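Local coordinates for protein precorrin-8x Methyl Mutase (Thermus thermophilus, PDB 1V9C) that probably moves a methyl group within precorrin-8X, a step of adenosylcobalamin biosynthesis, at residues L48-Q53 / V182-K187; V71-I76 / G188-V193; A129-G134 / A154-M159. All coordinates share one frame; numbering follows the deposited sequence.

The three contacts belong to one doubly wound alpha/beta domain. Contact 3 pairs the two central strands, 130-133 and 155-158; strand 180-183 lies next to 155-158 and carries contact 1 to the sheet edge, the centres of contacts 1 and 3 being about 12 Å apart. Residues 182-187 run directly into 188-193, so contact 2, centred about 15 Å from contact 1, starts the helix that follows that strand. Contacts 2 and 3 are the closest pair, about 10 Å between centres, and are probably hydrogen-bonded from Gly189 N to Met159 O (2.8 Å).

Contact 1 of 3, residues L48-Q53 / V182-K187; sequences LTRFSQ and VTEGRK
Residues 48-53 and 182-187 form a short antiparallel strand pair at the edge of the mixed sheet, where strand 49-51 is the outermost strand within the chain and 180-183 its neighbour. Arg50 and Val182 are the hydrogen-bonded pair: Arg50 N donates to Val182 O and Val182 N to Arg50 O, both at 2.9 Å and both nearly straight at 173°. Thr49 and Thr183 form the adjoining non-hydrogen-bonded pair, where Thr49 CA brings a C-H to Val182 O at 3.4 Å. Their side chains share the face covered by helix 30-40; Thr49 OG1 is bonded to Tyr45 O, whereas Thr183 OG1 donates to Lys187 O at 2.8 Å and ties the turn after the strand back to its end.

Arg50 projects from the other face, with Val182, and its bent side chain meets that of Glu184, just past the end of the facing strand, in a salt bridge. The glutamate chain is bent at chi2 (-103°), which helps bring OE2 over one face of the guanidinium, 3.2 Å from Arg50 NH1, with the two planar groups inclined by 52°; no N-H points at the oxygen, which leaves attraction between charges alone. Farther along, Leu48 CD1 rests against the aliphatic part of Lys187, 3.9 Å from its CD. The lysine chain is extended beyond CG and carries NZ onward to a salt bridge with Asp42 of the same chain. An antiparallel edge strand joined to an otherwise parallel sheet, with helices on both faces, fits the doubly wound alpha/beta fold of this CobH/CbiC family member.

Contact 2 of 3, residues V71-I76 / G188-V193; sequences VDARMI and GGSTLV
With chi1 at -68° and chi2 at 179°, Ile76 places CG1 beside its own backbone N and extends CD1 beyond it, so that successive carbons of one branch meet two residues of segment 188-193. CG1 lies against Ser190, 3.6 Å from its CB, while CD1 reaches Val193 and packs 3.8 Å from CG2. The isoleucine and valine side chains cross at about a right angle. CD1 is equally near Val193 CB, and thus sits at the branch point of the valine as well as at one methyl.

The contact joins the N-terminal ends of helices 74-79 and 190-205, which follow strands 69-71 and 180-183 in the doubly wound alpha/beta fold. Ala73 and Gly189 occupy the respective N-cap positions. In the second helix the first turn is closed by Gly189 O, which accepts from both Leu192 N, at 2.9 Å, and Val193 N. The phi/psi of Gly189 suit a glycine, since a beta carbon would collide with the carbonyl oxygen of Gly188.

Ser190 takes a first torsion similar to that of Ile76, chi1 -62°, which sets OG beside its backbone N and turns it to the start of the facing helix. There OG comes 3.7 Å from Met75 CB and 4.1 Å from Ala73 CB; these are van der Waals contacts, and the polar partner of the hydroxyl is Asn135 OD1. The small serine side chain is consistent with the close approach of the backbones, the CA atoms of Ile76 and Ser190 being 5.3 Å apart. Beyond this buried interface lies the dimer partner: Met75 packs against Met75 of the second subunit and Thr191 against Thr191 of that subunit, and Arg74 NH2 is hydrogen-bonded to Asn81 OD1 of the same neighbour.

Contact 3 of 3, residues A129-G134 / A154-M159; sequences AIVGVG and ALVLGM
Ala129 O, at the start of the strand pair, accepts two N-H groups of the facing segment: Leu155 N at 3.2 Å and, in a weak, strongly bent bond (117°), Ala154 N. From there the bonds cross in both directions. Val131 donates from N to Leu155 O and accepts at O from Leu157 N, each at 2.8 Å, the latter nearly straight. Val133 likewise gives its N to Leu157 O at 3.0 Å and receives Met159 N on its O at 2.8 Å, less straight at 142°. Leu155 O also takes a C-H from Ile130 CA at 3.2 Å.

These are the parallel strands of a beta-alpha-beta unit, connected through helix 137-147, and they run within 7° of each other. The backbone groups of Ile130 and Gly132 bond instead to Arg68, Leu70 and Asp72, on and just beyond both ends of the other neighbouring strand, 69-71, while Gly134 N is taken by Asp72 OD1.

Val131 and Val156 meet on the face under helix 137-147, with Val131 CB 4.2 Å from Val156 CG2. Ile130, Leu155 and Leu157 turn the opposite way, against helix 190-205.

Contact 1 of 3, residues L48-Q53 / V182-K187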
loop_
_atom_site.group_PDB
_atom_site.type_symbol
_atom_site.label_atom_id
_atom_site.label_comp_id
_atom_site.label_asym_id
_atom_site.label_seq_id
_atom_site.Cartn_x
_atom_site.Cartn_y
_atom_site.Cartn_z
ATOM N N LEU B 48 5.251 15.821 -7.712
ATOM C CA LEU B 48 6.155 14.710 -7.995
ATOM C C LEU B 48 5.743 13.840 -9.167
ATOM O O LEU B 48 6.573 13.167 -9.766
ATOM C CB LEU B 48 6.290 13.827 -6.759
ATOM C CG LEU B 48 6.670 14.520 -5.446
ATOM C CD1 LEU B 48 6.837 13.453 -4.365
ATOM C CD2 LEU B 48 7.973 15.333 -5.620
ATOM N N THR B 49 4.465 13.849 -9.508
ATOM C CA THR B 49 4.007 12.991 -10.583
ATOM C C THR B 49 4.263 13.533 -11.975
ATOM O O THR B 49 3.835 14.630 -12.314
ATOM C CB THR B 49 2.518 12.673 -10.415
ATOM O OG1 THR B 49 2.304 12.138 -9.106
ATOM C CG2 THR B 49 2.077 11.660 -11.444
ATOM N N ARG B 50 4.949 12.735 -12.783
ATOM C CA ARG B 50 5.284 13.124 -14.141
ATOM C C ARG B 50 4.849 12.075 -15.156
ATOM O O ARG B 50 5.007 10.870 -14.938
ATOM C CB ARG B 50 6.794 13.363 -14.248
ATOM C CG ARG B 50 7.192 14.169 -15.464
ATOM C CD ARG B 50 8.349 15.099 -15.147
ATOM N NE ARG B 50 9.568 14.738 -15.864
ATOM C CZ ARG B 50 10.717 15.394 -15.748
ATOM N NH1 ARG B 50 10.798 16.445 -14.942
ATOM N NH2 ARG B 50 11.784 15.004 -16.437
ATOM N N PHE B 51 4.285 12.534 -16.265
ATOM C CA PHE B 51 3.831 11.623 -17.305
ATOM C C PHE B 51 4.672 11.756 -18.569
ATOM O O PHE B 51 5.329 12.766 -18.782
ATOM C CB PHE B 51 2.375 11.911 -17.672
ATOM C CG PHE B 51 1.421 11.761 -16.538
ATOM C CD1 PHE B 51 1.371 12.707 -15.525
ATOM C CD2 PHE B 51 0.557 10.667 -16.484
ATOM C CE1 PHE B 51 0.472 12.570 -14.474
ATOM C CE2 PHE B 51 -0.344 10.522 -15.434
ATOM C CZ PHE B 51 -0.385 11.478 -14.430
ATOM N N SER B 52 4.660 10.728 -19.400
ATOM C CA SER B 52 5.380 10.804 -20.659
ATOM C C SER B 52 4.289 11.080 -21.682
ATOM O O SER B 52 3.108 10.814 -21.425
ATOM C CB SER B 52 6.066 9.484 -20.996
ATOM O OG SER B 52 5.128 8.518 -21.435
ATOM N N GLN B 53 4.682 11.614 -22.832
ATOM C CA GLN B 53 3.749 11.923 -23.906
ATOM C C GLN B 53 2.928 10.690 -24.286
ATOM O O GLN B 53 3.488 9.628 -24.560
ATOM C CB GLN B 53 4.536 12.421 -25.120
ATOM C CG GLN B 53 3.692 12.878 -26.295
ATOM C CD GLN B 53 4.550 13.340 -27.456
ATOM O OE1 GLN B 53 5.357 14.265 -27.317
ATOM N NE2 GLN B 53 4.386 12.696 -28.609
ATOM N N VAL B 182 5.670 8.303 -13.658
ATOM C CA VAL B 182 6.615 8.200 -12.577
ATOM C C VAL B 182 6.324 9.144 -11.416
ATOM O O VAL B 182 5.739 10.207 -11.606
ATOM C CB VAL B 182 8.047 8.494 -13.135
ATOM C CG1 VAL B 182 8.991 8.867 -12.025
ATOM C CG2 VAL B 182 8.585 7.267 -13.858
ATOM N N THR B 183 6.720 8.737 -10.214
ATOM C CA THR B 183 6.596 9.590 -9.034
ATOM C C THR B 183 8.050 9.967 -8.753
ATOM O O THR B 183 8.838 9.155 -8.273
ATOM C CB THR B 183 5.999 8.857 -7.790
ATOM O OG1 THR B 183 6.735 7.658 -7.519
ATOM C CG2 THR B 183 4.535 8.518 -8.024
ATOM N N GLU B 184 8.400 11.198 -9.104
ATOM C CA GLU B 184 9.752 11.722 -8.934
ATOM C C GLU B 184 10.228 11.619 -7.489
ATOM O O GLU B 184 9.452 11.825 -6.558
ATOM C CB GLU B 184 9.785 13.193 -9.368
ATOM C CG GLU B 184 9.207 13.467 -10.752
ATOM C CD GLU B 184 10.271 13.685 -11.811
ATOM O OE1 GLU B 184 10.942 12.705 -12.208
ATOM O OE2 GLU B 184 10.440 14.848 -12.237
ATOM N N GLY B 185 11.501 11.281 -7.308
ATOM C CA GLY B 185 12.053 11.196 -5.975
ATOM C C GLY B 185 12.071 9.827 -5.333
ATOM O O GLY B 185 12.098 8.806 -6.031
ATOM N N ARG B 186 12.064 9.813 -3.998
ATOM C CA ARG B 186 12.098 8.567 -3.242
ATOM C C ARG B 186 10.699 8.042 -2.914
ATOM O O ARG B 186 10.555 6.895 -2.496
ATOM C CB ARG B 186 12.881 8.748 -1.940
ATOM C CG ARG B 186 14.148 9.534 -2.125
ATOM C CD ARG B 186 15.276 9.019 -1.281
ATOM N NE ARG B 186 16.349 8.539 -2.145
ATOM C CZ ARG B 186 17.575 8.251 -1.732
ATOM N NH1 ARG B 186 17.899 8.391 -0.453
ATOM N NH2 ARG B 186 18.480 7.833 -2.603
ATOM N N LYS B 187 9.689 8.880 -3.106
ATOM C CA LYS B 187 8.314 8.497 -2.818
ATOM C C LYS B 187 7.679 7.660 -3.902
ATOM O O LYS B 187 8.027 7.773 -5.075
ATOM C CB LYS B 187 7.440 9.724 -2.586
ATOM C CG LYS B 187 7.725 10.427 -1.291
ATOM C CD LYS B 187 6.673 11.461 -0.982
ATOM C CE LYS B 187 6.887 11.990 0.418
ATOM N NZ LYS B 187 5.748 12.821 0.854
#

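Contact 2 of 3, residues V71-I76 / G188-V193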
loop_
_atom_site.group_PDB
_atom_site.type_symbol
_atom_site.label_atom_id
_atom_site.label_comp_id
_atom_site.label_asym_id
_atom_site.label_seq_id
_atom_site.Cartn_x
_atom_site.Cartn_y
_atom_site.Cartn_z
ATOM N N VAL B 71 2.867 -6.922 -11.998
ATOM C CA VAL B 71 3.263 -6.115 -10.868
ATOM C C VAL B 71 4.404 -6.732 -10.081
ATOM O O VAL B 71 4.660 -7.938 -10.185
ATOM C CB VAL B 71 2.025 -5.838 -9.962
ATOM C CG1 VAL B 71 0.973 -5.122 -10.771
ATOM C CG2 VAL B 71 1.435 -7.143 -9.429
ATOM N N ASP B 72 5.078 -5.894 -9.296
ATOM C CA ASP B 72 6.229 -6.314 -8.496
ATOM C C ASP B 72 5.958 -6.548 -7.011
ATOM O O ASP B 72 6.897 -6.597 -6.207
ATOM C CB ASP B 72 7.337 -5.274 -8.633
ATOM C CG ASP B 72 7.078 -4.039 -7.795
ATOM O OD1 ASP B 72 5.909 -3.813 -7.415
ATOM O OD2 ASP B 72 8.042 -3.293 -7.521
ATOM N N ALA B 73 4.690 -6.672 -6.634
ATOM C CA ALA B 73 4.346 -6.913 -5.237
ATOM C C ALA B 73 2.919 -7.391 -5.091
ATOM O O ALA B 73 2.014 -6.916 -5.787
ATOM C CB ALA B 73 4.557 -5.646 -4.393
ATOM N N ARG B 74 2.724 -8.330 -4.171
ATOM C CA ARG B 74 1.403 -8.886 -3.903
ATOM C C ARG B 74 0.415 -7.820 -3.425
ATOM O O ARG B 74 -0.762 -7.860 -3.790
ATOM C CB ARG B 74 1.520 -10.004 -2.873
ATOM C CG ARG B 74 2.338 -9.618 -1.672
ATOM C CD ARG B 74 2.937 -10.837 -1.001
ATOM N NE ARG B 74 3.753 -10.465 0.150
ATOM C CZ ARG B 74 4.707 -11.233 0.660
ATOM N NH1 ARG B 74 4.968 -12.419 0.120
ATOM N NH2 ARG B 74 5.403 -10.813 1.707
ATOM N N MET B 75 0.893 -6.857 -2.635
ATOM C CA MET B 75 0.017 -5.786 -2.146
ATOM C C MET B 75 -0.681 -5.123 -3.328
ATOM O O MET B 75 -1.860 -4.787 -3.258
ATOM C CB MET B 75 0.809 -4.724 -1.361
ATOM C CG MET B 75 1.153 -5.142 0.052
ATOM S SD MET B 75 1.708 -3.764 1.089
ATOM C CE MET B 75 0.163 -3.041 1.587
ATOM N N ILE B 76 0.061 -4.922 -4.409
ATOM C CA ILE B 76 -0.526 -4.335 -5.611
ATOM C C ILE B 76 -1.564 -5.288 -6.208
ATOM O O ILE B 76 -2.682 -4.879 -6.540
ATOM C CB ILE B 76 0.566 -4.045 -6.670
ATOM C CG1 ILE B 76 1.468 -2.919 -6.154
ATOM C CG2 ILE B 76 -0.057 -3.714 -8.015
ATOM C CD1 ILE B 76 2.589 -2.543 -7.089
ATOM N N GLY B 188 6.729 6.830 -3.484
ATOM C CA GLY B 188 6.007 5.965 -4.399
ATOM C C GLY B 188 5.431 4.849 -3.554
ATOM O O GLY B 188 5.120 5.080 -2.389
ATOM N N GLY B 189 5.290 3.650 -4.118
ATOM C CA GLY B 189 4.761 2.545 -3.328
ATOM C C GLY B 189 3.553 1.859 -3.936
ATOM O O GLY B 189 2.914 2.397 -4.825
ATOM N N SER B 190 3.245 0.667 -3.434
ATOM C CA SER B 190 2.108 -0.125 -3.898
ATOM C C SER B 190 0.821 0.671 -3.996
ATOM O O SER B 190 0.092 0.602 -4.987
ATOM C CB SER B 190 1.886 -1.298 -2.949
ATOM O OG SER B 190 3.009 -2.156 -2.925
ATOM N N THR B 191 0.543 1.454 -2.962
ATOM C CA THR B 191 -0.673 2.244 -2.955
ATOM C C THR B 191 -0.755 3.224 -4.130
ATOM O O THR B 191 -1.836 3.495 -4.656
ATOM C CB THR B 191 -0.816 3.014 -1.630
ATOM O OG1 THR B 191 -0.920 2.077 -0.547
ATOM C CG2 THR B 191 -2.048 3.865 -1.662
ATOM N N LEU B 192 0.384 3.748 -4.563
ATOM C CA LEU B 192 0.346 4.692 -5.667
ATOM C C LEU B 192 0.067 3.941 -6.975
ATOM O O LEU B 192 -0.727 4.384 -7.784
ATOM C CB LEU B 192 1.658 5.499 -5.736
ATOM C CG LEU B 192 1.960 6.584 -4.686
ATOM C CD1 LEU B 192 0.889 7.668 -4.762
ATOM C CD2 LEU B 192 2.039 5.991 -3.272
ATOM N N VAL B 193 0.698 2.792 -7.175
ATOM C CA VAL B 193 0.432 2.033 -8.399
ATOM C C VAL B 193 -1.049 1.643 -8.460
ATOM O O VAL B 193 -1.712 1.876 -9.471
ATOM C CB VAL B 193 1.259 0.731 -8.480
ATOM C CG1 VAL B 193 1.039 0.079 -9.826
ATOM C CG2 VAL B 193 2.723 1.039 -8.317
#

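Contact 3 of 3, residues A129-G134 / A154-M159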
loop_
_atom_site.group_PDB
_atom_site.type_symbol
_atom_site.label_atom_id
_atom_site.label_comp_id
_atom_site.label_asym_id
_atom_site.label_seq_id
_atom_site.Cartn_x
_atom_site.Cartn_y
_atom_site.Cartn_z
ATOM N N ALA B 129 1.743 -5.251 -22.325
ATOM C CA ALA B 129 1.409 -5.197 -20.910
ATOM C C ALA B 129 1.617 -3.871 -20.198
ATOM O O ALA B 129 2.401 -3.021 -20.626
ATOM C CB ALA B 129 2.158 -6.283 -20.173
ATOM N N ILE B 130 0.870 -3.701 -19.111
ATOM C CA ILE B 130 0.976 -2.524 -18.273
ATOM C C ILE B 130 1.765 -3.059 -17.092
ATOM O O ILE B 130 1.350 -4.024 -16.454
ATOM C CB ILE B 130 -0.411 -2.030 -17.804
ATOM C CG1 ILE B 130 -1.141 -1.381 -18.981
ATOM C CG2 ILE B 130 -0.245 -1.004 -16.672
ATOM C CD1 ILE B 130 -2.626 -1.144 -18.738
ATOM N N VAL B 131 2.915 -2.455 -16.823
ATOM C CA VAL B 131 3.769 -2.900 -15.735
ATOM C C VAL B 131 3.718 -1.952 -14.551
ATOM O O VAL B 131 3.916 -0.751 -14.700
ATOM C CB VAL B 131 5.228 -3.035 -16.199
ATOM C CG1 VAL B 131 6.069 -3.617 -15.075
ATOM C CG2 VAL B 131 5.296 -3.937 -17.434
ATOM N N GLY B 132 3.447 -2.508 -13.375
ATOM C CA GLY B 132 3.355 -1.699 -12.175
ATOM C C GLY B 132 4.447 -2.013 -11.181
ATOM O O GLY B 132 4.511 -3.117 -10.632
ATOM N N VAL B 133 5.313 -1.037 -10.943
ATOM C CA VAL B 133 6.404 -1.213 -9.995
ATOM C C VAL B 133 6.278 -0.200 -8.856
ATOM O O VAL B 133 6.302 1.009 -9.081
ATOM C CB VAL B 133 7.783 -1.045 -10.694
ATOM C CG1 VAL B 133 8.914 -1.347 -9.720
ATOM C CG2 VAL B 133 7.861 -1.968 -11.901
ATOM N N GLY B 134 6.126 -0.699 -7.636
ATOM C CA GLY B 134 6.016 0.189 -6.501
ATOM C C GLY B 134 6.918 -0.279 -5.380
ATOM O O GLY B 134 6.886 0.280 -4.282
ATOM N N ALA B 154 3.013 -2.007 -22.970
ATOM C CA ALA B 154 2.126 -0.927 -23.380
ATOM C C ALA B 154 2.373 0.305 -22.525
ATOM O O ALA B 154 2.376 1.422 -23.039
ATOM C CB ALA B 154 0.665 -1.363 -23.267
ATOM N N LEU B 155 2.588 0.105 -21.222
ATOM C CA LEU B 155 2.835 1.220 -20.302
ATOM C C LEU B 155 3.555 0.772 -19.041
ATOM O O LEU B 155 3.331 -0.329 -18.551
ATOM C CB LEU B 155 1.512 1.893 -19.912
ATOM C CG LEU B 155 1.551 2.879 -18.729
ATOM C CD1 LEU B 155 2.378 4.139 -19.066
ATOM C CD2 LEU B 155 0.121 3.264 -18.385
ATOM N N VAL B 156 4.401 1.640 -18.501
ATOM C CA VAL B 156 5.147 1.310 -17.295
ATOM C C VAL B 156 4.979 2.359 -16.197
ATOM O O VAL B 156 5.290 3.532 -16.387
ATOM C CB VAL B 156 6.667 1.158 -17.591
ATOM C CG1 VAL B 156 7.428 0.865 -16.297
ATOM C CG2 VAL B 156 6.889 0.049 -18.589
ATOM N N LEU B 157 4.482 1.920 -15.046
ATOM C CA LEU B 157 4.290 2.803 -13.904
ATOM C C LEU B 157 5.519 2.627 -12.998
ATOM O O LEU B 157 5.651 1.630 -12.286
ATOM C CB LEU B 157 3.005 2.422 -13.159
ATOM C CG LEU B 157 1.700 2.443 -13.959
ATOM C CD1 LEU B 157 0.551 2.011 -13.071
ATOM C CD2 LEU B 157 1.452 3.829 -14.512
ATOM N N GLY B 158 6.431 3.591 -13.054
ATOM C CA GLY B 158 7.636 3.494 -12.255
ATOM C C GLY B 158 7.502 4.269 -10.965
ATOM O O GLY B 158 7.856 5.450 -10.901
ATOM N N MET B 159 6.983 3.598 -9.940
ATOM C CA MET B 159 6.779 4.219 -8.643
ATOM C C MET B 159 7.382 3.464 -7.459
ATOM O O MET B 159 6.709 3.237 -6.448
ATOM C CB MET B 159 5.284 4.433 -8.428
ATOM C CG MET B 159 4.616 5.162 -9.587
ATOM S SD MET B 159 2.777 5.197 -9.486
ATOM C CE MET B 159 2.390 5.962 -10.994
#